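Local coordinates for protein CmeC (Campylobacter jejuni, PDB 4MT4) that probably acts as the trimeric outer membrane channel of a drug efflux pump, carrying substrates out of the cell, at residues A169-N174 against Y250-L255; K39-E44 against N437-V442. All coordinates share one frame; numbering follows the deposited sequence.

Contact 1. Residues A169-N174 against Y250-L255; sequences AYENEN and YQVFNL
Tyr170 and Glu171, on one turn of helix 129-195, face an irregular loop at Tyr250 and Val252, with CA atoms 9.2 Å apart for Tyr170 and Tyr250 and 8.4 Å for Glu171 and Val252. The helix belongs to the long α-helical tunnel of the outer membrane factor fold, and the loop, which follows helix 240-245, packs against its surface. No hydrogen bond joins the two; an offset aromatic stack carries the contact. The Tyr170 and Tyr250 rings lie with centroids 4.5 Å apart and planes at 15°, shifted so that Tyr250 CE1 sits over one face of the Tyr170 ring near its rim, 3.4 Å above the plane. With CG wedged between the backbone N and the carbonyl carbon (chi1 65°), the Tyr250 ring reaches back across the start of the Tyr170 side chain. Its phenol oxygen, OH, ends against Tyr170 CB at 3.4 Å. Val167 and Tyr163, about one and two turns before Tyr170 on the same helix, also touch Tyr250. Glu171 bends at chi2 (-71°), bringing OE2 loosely to the edge of the Tyr250 ring, near its plane. There Glu171 OE2 also rests on a methyl, Val252 CG2, at 3.6 Å.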
ATOM      1  N   ALA B 169     -12.921  12.404 -22.543  1.00 53.21           N
ATOM      2  CA  ALA B 169     -14.245  12.247 -21.960  1.00 46.37           C
ATOM      3  C   ALA B 169     -15.206  13.311 -22.478  1.00 57.13           C
ATOM      4  O   ALA B 169     -16.388  13.042 -22.684  1.00 48.98           O
ATOM      5  CB  ALA B 169     -14.163  12.296 -20.446  1.00 42.75           C
ATOM      6  N   TYR B 170     -14.692  14.519 -22.691  1.00 49.47           N
ATOM      7  CA  TYR B 170     -15.491  15.601 -23.254  1.00 55.03           C
ATOM      8  C   TYR B 170     -15.907  15.285 -24.688  1.00 53.34           C
ATOM      9  O   TYR B 170     -17.057  15.501 -25.074  1.00 61.80           O
ATOM     10  CB  TYR B 170     -14.722  16.924 -23.218  1.00 45.24           C
ATOM     11  CG  TYR B 170     -14.899  17.723 -21.946  1.00 62.36           C
ATOM     12  CD1 TYR B 170     -16.135  18.263 -21.607  1.00 54.09           C
ATOM     13  CD2 TYR B 170     -13.827  17.957 -21.094  1.00 57.32           C
ATOM     14  CE1 TYR B 170     -16.300  19.000 -20.447  1.00 61.72           C
ATOM     15  CE2 TYR B 170     -13.982  18.695 -19.934  1.00 51.49           C
ATOM     16  CZ  TYR B 170     -15.220  19.213 -19.615  1.00 62.59           C
ATOM     17  OH  TYR B 170     -15.372  19.946 -18.458  1.00 74.02           O
ATOM     18  N   GLU B 171     -14.961  14.768 -25.468  1.00 53.24           N
ATOM     19  CA  GLU B 171     -15.196  14.444 -26.872  1.00 59.75           C
ATOM     20  C   GLU B 171     -16.246  13.352 -27.038  1.00 65.34           C
ATOM     21  O   GLU B 171     -17.130  13.456 -27.889  1.00 61.59           O
ATOM     22  CB  GLU B 171     -13.890  14.018 -27.542  1.00 59.49           C
ATOM     23  CG  GLU B 171     -12.934  15.168 -27.820  1.00 65.86           C
ATOM     24  CD  GLU B 171     -13.418  16.065 -28.941  1.00 84.84           C
ATOM     25  OE1 GLU B 171     -13.349  15.640 -30.114  1.00 75.15           O
ATOM     26  OE2 GLU B 171     -13.873  17.192 -28.650  1.00 79.82           O
ATOM     27  N   ASN B 172     -16.145  12.303 -26.227  1.00 59.97           N
ATOM     28  CA  ASN B 172     -17.112  11.215 -26.274  1.00 52.87           C
ATOM     29  C   ASN B 172     -18.488  11.663 -25.790  1.00 63.02           C
ATOM     30  O   ASN B 172     -19.512  11.202 -26.297  1.00 61.08           O
ATOM     31  CB  ASN B 172     -16.628  10.025 -25.445  1.00 44.44           C
ATOM     32  CG  ASN B 172     -15.481   9.284 -26.103  1.00 50.23           C
ATOM     33  OD1 ASN B 172     -15.250   9.418 -27.303  1.00 60.13           O
ATOM     34  ND2 ASN B 172     -14.761   8.491 -25.318  1.00 54.80           N
ATOM     35  N   GLU B 173     -18.506  12.563 -24.813  1.00 49.70           N
ATOM     36  CA  GLU B 173     -19.759  13.096 -24.290  1.00 61.74           C
ATOM     37  C   GLU B 173     -20.463  13.969 -25.324  1.00 57.37           C
ATOM     38  O   GLU B 173     -21.684  13.904 -25.477  1.00 55.70           O
ATOM     39  CB  GLU B 173     -19.510  13.900 -23.014  1.00 42.39           C
ATOM     40  CG  GLU B 173     -20.752  14.589 -22.470  1.00 47.75           C
ATOM     41  CD  GLU B 173     -20.443  15.515 -21.316  1.00 62.48           C
ATOM     42  OE1 GLU B 173     -19.301  15.472 -20.815  1.00 64.89           O
ATOM     43  OE2 GLU B 173     -21.336  16.290 -20.914  1.00 63.73           O
ATOM     44  N   ASN B 174     -19.686  14.783 -26.031  1.00 56.32           N
ATOM     45  CA  ASN B 174     -20.231  15.668 -27.053  1.00 72.20           C
ATOM     46  C   ASN B 174     -20.728  14.882 -28.262  1.00 65.06           C
ATOM     47  O   ASN B 174     -21.725  15.246 -28.885  1.00 67.29           O
ATOM     48  CB  ASN B 174     -19.182  16.691 -27.488  1.00 69.48           C
ATOM     49  CG  ASN B 174     -19.769  18.074 -27.692  1.00 90.58           C
ATOM     50  OD1 ASN B 174     -20.341  18.372 -28.742  1.00 62.36           O
ATOM     51  ND2 ASN B 174     -19.626  18.930 -26.688  1.00 78.29           N
ATOM     52  N   TYR B 250     -10.413  23.401 -22.340  1.00 62.10           N
ATOM     53  CA  TYR B 250      -9.465  22.482 -22.961  1.00 62.29           C
ATOM     54  C   TYR B 250      -9.288  22.715 -24.460  1.00 65.08           C
ATOM     55  O   TYR B 250      -9.917  23.595 -25.049  1.00 58.52           O
ATOM     56  CB  TYR B 250      -9.902  21.036 -22.713  1.00 59.73           C
ATOM     57  CG  TYR B 250     -11.216  20.669 -23.365  1.00 54.18           C
ATOM     58  CD1 TYR B 250     -12.425  20.939 -22.736  1.00 53.54           C
ATOM     59  CD2 TYR B 250     -11.248  20.052 -24.608  1.00 63.94           C
ATOM     60  CE1 TYR B 250     -13.628  20.604 -23.330  1.00 63.22           C
ATOM     61  CE2 TYR B 250     -12.443  19.714 -25.208  1.00 55.44           C
ATOM     62  CZ  TYR B 250     -13.630  19.992 -24.566  1.00 64.47           C
ATOM     63  OH  TYR B 250     -14.826  19.656 -25.160  1.00 68.76           O
ATOM     64  N   GLN B 251      -8.422  21.907 -25.062  1.00 64.06           N
ATOM     65  CA  GLN B 251      -8.117  22.002 -26.483  1.00 47.84           C
ATOM     66  C   GLN B 251      -7.932  20.610 -27.077  1.00 59.19           C
ATOM     67  O   GLN B 251      -7.225  19.777 -26.509  1.00 60.98           O
ATOM     68  CB  GLN B 251      -6.861  22.845 -26.705  1.00 52.01           C
ATOM     69  CG  GLN B 251      -6.251  22.716 -28.090  1.00 58.92           C
ATOM     70  CD  GLN B 251      -4.945  23.474 -28.221  1.00 60.09           C
ATOM     71  OE1 GLN B 251      -4.858  24.648 -27.866  1.00 66.05           O
ATOM     72  NE2 GLN B 251      -3.917  22.799 -28.724  1.00 54.15           N
ATOM     73  N   VAL B 252      -8.575  20.366 -28.217  1.00 56.70           N
ATOM     74  CA  VAL B 252      -8.494  19.078 -28.902  1.00 57.08           C
ATOM     75  C   VAL B 252      -7.066  18.753 -29.336  1.00 53.23           C
ATOM     76  O   VAL B 252      -6.355  19.610 -29.863  1.00 65.01           O
ATOM     77  CB  VAL B 252      -9.430  19.046 -30.137  1.00 59.80           C
ATOM     78  CG1 VAL B 252      -8.977  18.001 -31.155  1.00 52.37           C
ATOM     79  CG2 VAL B 252     -10.866  18.790 -29.706  1.00 53.32           C
ATOM     80  N   PHE B 253      -6.651  17.513 -29.097  1.00 53.20           N
ATOM     81  CA  PHE B 253      -5.328  17.054 -29.500  1.00 58.85           C
ATOM     82  C   PHE B 253      -5.271  16.774 -30.996  1.00 68.06           C
ATOM     83  O   PHE B 253      -6.055  15.984 -31.522  1.00 56.75           O
ATOM     84  CB  PHE B 253      -4.936  15.796 -28.719  1.00 56.60           C
ATOM     85  CG  PHE B 253      -3.646  15.173 -29.178  1.00 55.49           C
ATOM     86  CD1 PHE B 253      -2.429  15.687 -28.764  1.00 55.22           C
ATOM     87  CD2 PHE B 253      -3.650  14.068 -30.018  1.00 59.62           C
ATOM     88  CE1 PHE B 253      -1.241  15.117 -29.182  1.00 51.54           C
ATOM     89  CE2 PHE B 253      -2.463  13.496 -30.439  1.00 63.25           C
ATOM     90  CZ  PHE B 253      -1.258  14.021 -30.019  1.00 54.74           C
ATOM     91  N   ASN B 254      -4.335  17.426 -31.676  1.00 68.84           N
ATOM     92  CA  ASN B 254      -4.108  17.183 -33.095  1.00 76.83           C
ATOM     93  C   ASN B 254      -2.778  16.481 -33.339  1.00 71.41           C
ATOM     94  O   ASN B 254      -1.759  16.832 -32.744  1.00 72.90           O
ATOM     95  CB  ASN B 254      -4.166  18.494 -33.879  1.00 86.80           C
ATOM     96  CG  ASN B 254      -5.541  18.762 -34.465  1.00 86.90           C
ATOM     97  OD1 ASN B 254      -6.491  18.021 -34.212  1.00 67.79           O
ATOM     98  ND2 ASN B 254      -5.652  19.826 -35.250  1.00 94.95           N
ATOM     99  N   LEU B 255      -2.801  15.485 -34.219  1.00 76.33           N
ATOM    100  CA  LEU B 255      -1.639  14.637 -34.457  1.00 65.36           C
ATOM    101  C   LEU B 255      -0.470  15.418 -35.050  1.00 68.35           C
ATOM    102  O   LEU B 255      -0.547  15.929 -36.169  1.00 72.96           O
ATOM    103  CB  LEU B 255      -2.016  13.468 -35.377  1.00 69.52           C
ATOM    104  CG  LEU B 255      -1.018  12.317 -35.569  1.00 68.14           C
ATOM    105  CD1 LEU B 255      -0.049  12.579 -36.719  1.00 73.83           C
ATOM    106  CD2 LEU B 255      -0.272  12.016 -34.277  1.00 62.66           C
TER

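Contact 2. Residues K39-E44 against N437-V442; sequences KDFDDE and NSIVDV
Phe41, at the end of a short 3-10 segment, reaches toward Ile439 and Val440 on helix 411-445, a long helix of the α-helical tunnel that marks outer membrane factors. Its position beside the middle of the helical bundle is consistent with the equatorial region known from TolC-like channels. The backbones stay well apart, the nearest CA atoms, Phe41 and Ile439, being 10.0 Å from each other, and the aromatic side chain spans the gap. From CB, which points at the helix, CG departs anti to the carbonyl carbon and beside the backbone N (chi1 -75°), aiming the long axis of the ring at the helix surface. CD1 and CE1 form the flank turned to the Phe253 ring. On the other flank CE2 approaches a methyl, Val440 CG2, at 4.4 Å. At the tip, CZ meets two methyls at once, Val440 CG2 at 4.1 Å and Ile439 CG2 at 4.3 Å, both placed obliquely to the ring. These are loose van der Waals contacts between buried apolar groups. Phe164 of helix 129-195 adds an edge-to-face pair with Phe41, and Phe258 and Leu46 also touch it, which places the ring in a cluster drawn from distant parts of the chain. Behind the phenylalanine the loop turns sharply: Asp42 adopts a left-handed backbone conformation, and Asp43 is the N-cap of helix 44-56. The 3-10 turn carrying Phe41 is closed by the hydrogen bond from Asp42 N to Lys39 O, 3.2 Å long.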
ATOM      1  N   LYS B  39       4.976  21.309 -23.093  1.00 53.84           N
ATOM      2  CA  LYS B  39       4.620  22.469 -23.903  1.00 62.10           C
ATOM      3  C   LYS B  39       4.665  22.161 -25.399  1.00 66.23           C
ATOM      4  O   LYS B  39       4.237  22.973 -26.220  1.00 54.47           O
ATOM      5  CB  LYS B  39       5.544  23.648 -23.590  1.00 52.85           C
ATOM      6  CG  LYS B  39       5.352  24.236 -22.202  1.00 55.31           C
ATOM      7  CD  LYS B  39       6.125  25.533 -22.035  1.00 55.92           C
ATOM      8  CE  LYS B  39       5.833  26.175 -20.687  1.00 66.28           C
ATOM      9  NZ  LYS B  39       6.535  27.476 -20.514  1.00 83.80           N
ATOM     10  N   ASP B  40       5.178  20.986 -25.750  1.00 57.91           N
ATOM     11  CA  ASP B  40       5.265  20.574 -27.148  1.00 66.25           C
ATOM     12  C   ASP B  40       3.927  20.047 -27.662  1.00 65.49           C
ATOM     13  O   ASP B  40       3.807  19.671 -28.829  1.00 63.45           O
ATOM     14  CB  ASP B  40       6.356  19.516 -27.329  1.00 51.50           C
ATOM     15  CG  ASP B  40       7.752  20.102 -27.255  1.00 83.46           C
ATOM     16  OD1 ASP B  40       7.934  21.261 -27.686  1.00 77.83           O
ATOM     17  OD2 ASP B  40       8.668  19.407 -26.766  1.00 91.82           O
ATOM     18  N   PHE B  41       2.926  20.025 -26.789  1.00 60.41           N
ATOM     19  CA  PHE B  41       1.574  19.657 -27.188  1.00 58.93           C
ATOM     20  C   PHE B  41       0.844  20.868 -27.757  1.00 65.00           C
ATOM     21  O   PHE B  41      -0.262  20.744 -28.287  1.00 66.22           O
ATOM     22  CB  PHE B  41       0.794  19.078 -26.008  1.00 50.46           C
ATOM     23  CG  PHE B  41       1.195  17.677 -25.644  1.00 55.41           C
ATOM     24  CD1 PHE B  41       0.822  16.607 -26.442  1.00 48.00           C
ATOM     25  CD2 PHE B  41       1.933  17.428 -24.499  1.00 51.86           C
ATOM     26  CE1 PHE B  41       1.186  15.316 -26.109  1.00 56.87           C
ATOM     27  CE2 PHE B  41       2.300  16.139 -24.161  1.00 50.48           C
ATOM     28  CZ  PHE B  41       1.926  15.082 -24.966  1.00 49.57           C
ATOM     29  N   ASP B  42       1.478  22.032 -27.638  1.00 56.49           N
ATOM     30  CA  ASP B  42       0.939  23.293 -28.140  1.00 57.58           C
ATOM     31  C   ASP B  42      -0.449  23.573 -27.563  1.00 69.80           C
ATOM     32  O   ASP B  42      -1.346  24.042 -28.264  1.00 64.22           O
ATOM     33  CB  ASP B  42       0.893  23.279 -29.672  1.00 68.34           C
ATOM     34  CG  ASP B  42       2.175  22.746 -30.288  1.00 85.10           C
ATOM     35  OD1 ASP B  42       3.265  23.020 -29.740  1.00 79.67           O
ATOM     36  OD2 ASP B  42       2.093  22.046 -31.320  1.00 82.77           O
ATOM     37  N   ASP B  43      -0.610  23.277 -26.277  1.00 50.95           N
ATOM     38  CA  ASP B  43      -1.878  23.469 -25.583  1.00 55.42           C
ATOM     39  C   ASP B  43      -1.688  24.414 -24.398  1.00 58.16           C
ATOM     40  O   ASP B  43      -1.068  24.053 -23.399  1.00 64.90           O
ATOM     41  CB  ASP B  43      -2.435  22.122 -25.115  1.00 47.47           C
ATOM     42  CG  ASP B  43      -3.892  22.201 -24.684  1.00 50.28           C
ATOM     43  OD1 ASP B  43      -4.357  23.295 -24.303  1.00 49.35           O
ATOM     44  OD2 ASP B  43      -4.574  21.154 -24.721  1.00 55.92           O
ATOM     45  N   GLU B  44      -2.229  25.622 -24.511  1.00 54.04           N
ATOM     46  CA  GLU B  44      -2.073  26.620 -23.460  1.00 57.61           C
ATOM     47  C   GLU B  44      -2.880  26.238 -22.223  1.00 59.09           C
ATOM     48  O   GLU B  44      -2.503  26.572 -21.100  1.00 60.64           O
ATOM     49  CB  GLU B  44      -2.489  28.006 -23.960  1.00 51.43           C
ATOM     50  CG  GLU B  44      -1.831  29.147 -23.200  1.00 86.84           C
ATOM     51  CD  GLU B  44      -0.319  29.121 -23.314  1.00 98.21           C
ATOM     52  OE1 GLU B  44       0.353  28.888 -22.287  1.00 85.19           O
ATOM     53  OE2 GLU B  44       0.199  29.332 -24.432  1.00 93.90           O
ATOM     54  N   ASN B 437      -1.203  10.069 -24.459  1.00 38.50           N
ATOM     55  CA  ASN B 437      -0.675   9.529 -23.213  1.00 54.43           C
ATOM     56  C   ASN B 437       0.473   8.553 -23.449  1.00 49.07           C
ATOM     57  O   ASN B 437       1.283   8.309 -22.554  1.00 48.83           O
ATOM     58  CB  ASN B 437      -1.783   8.841 -22.413  1.00 44.16           C
ATOM     59  CG  ASN B 437      -2.786   9.823 -21.841  1.00 41.74           C
ATOM     60  OD1 ASN B 437      -2.550  11.031 -21.826  1.00 45.94           O
ATOM     61  ND2 ASN B 437      -3.910   9.306 -21.355  1.00 41.00           N
ATOM     62  N   SER B 438       0.535   7.993 -24.652  1.00 45.38           N
ATOM     63  CA  SER B 438       1.622   7.090 -25.011  1.00 43.14           C
ATOM     64  C   SER B 438       2.913   7.882 -25.166  1.00 45.11           C
ATOM     65  O   SER B 438       4.000   7.376 -24.889  1.00 42.74           O
ATOM     66  CB  SER B 438       1.305   6.328 -26.300  1.00 44.05           C
ATOM     67  OG  SER B 438       1.418   7.170 -27.435  1.00 44.11           O
ATOM     68  N   ILE B 439       2.781   9.128 -25.609  1.00 42.01           N
ATOM     69  CA  ILE B 439       3.922  10.030 -25.718  1.00 44.98           C
ATOM     70  C   ILE B 439       4.492  10.312 -24.334  1.00 49.86           C
ATOM     71  O   ILE B 439       5.704  10.281 -24.128  1.00 46.48           O
ATOM     72  CB  ILE B 439       3.537  11.364 -26.391  1.00 40.76           C
ATOM     73  CG1 ILE B 439       2.940  11.116 -27.777  1.00 53.35           C
ATOM     74  CG2 ILE B 439       4.745  12.277 -26.494  1.00 44.10           C
ATOM     75  CD1 ILE B 439       3.894  10.447 -28.740  1.00 47.21           C
ATOM     76  N   VAL B 440       3.599  10.581 -23.389  1.00 42.44           N
ATOM     77  CA  VAL B 440       3.979  10.881 -22.015  1.00 52.25           C
ATOM     78  C   VAL B 440       4.687   9.699 -21.356  1.00 45.99           C
ATOM     79  O   VAL B 440       5.684   9.877 -20.654  1.00 45.07           O
ATOM     80  CB  VAL B 440       2.746  11.271 -21.172  1.00 50.64           C
ATOM     81  CG1 VAL B 440       3.150  11.591 -19.742  1.00 45.08           C
ATOM     82  CG2 VAL B 440       2.032  12.454 -21.803  1.00 44.35           C
ATOM     83  N   ASP B 441       4.170   8.494 -21.591  1.00 48.59           N
ATOM     84  CA  ASP B 441       4.750   7.282 -21.022  1.00 39.83           C
ATOM     85  C   ASP B 441       6.203   7.100 -21.449  1.00 48.43           C
ATOM     86  O   ASP B 441       7.045   6.695 -20.650  1.00 52.69           O
ATOM     87  CB  ASP B 441       3.927   6.054 -21.419  1.00 42.56           C
ATOM     88  CG  ASP B 441       2.622   5.954 -20.651  1.00 56.45           C
ATOM     89  OD1 ASP B 441       2.574   6.433 -19.498  1.00 58.25           O
ATOM     90  OD2 ASP B 441       1.646   5.394 -21.196  1.00 57.27           O
ATOM     91  N   VAL B 442       6.488   7.402 -22.712  1.00 47.35           N
ATOM     92  CA  VAL B 442       7.852   7.344 -23.228  1.00 51.41           C
ATOM     93  C   VAL B 442       8.723   8.391 -22.546  1.00 46.12           C
ATOM     94  O   VAL B 442       9.818   8.090 -22.074  1.00 44.87           O
ATOM     95  CB  VAL B 442       7.896   7.566 -24.754  1.00 45.94           C
ATOM     96  CG1 VAL B 442       9.338   7.653 -25.237  1.00 43.84           C
ATOM     97  CG2 VAL B 442       7.152   6.457 -25.476  1.00 44.23           C
TER

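Contact 1 is nested within the chain loop closed by contact 2, and their centres lie 14 Å apart on the same side of the chain's centre. Segments 39-44 and 250-255 join them directly. Gln251 NE2 donates a probable hydrogen bond to Asp42 O at 2.9 Å, and Phe253 CE1 packs on Phe41 CD1 at 3.7 Å. Tyr163 of helix 129-195 ties the same two loops together, its OH bonding both Gln251 N and Asp43 OD2. The apolar cluster of contact 2 thus continues into the loop whose Tyr250 stacks in contact 1. The lipid-like ligand is bound elsewhere, at Cys1 and Ile124 to Leu126.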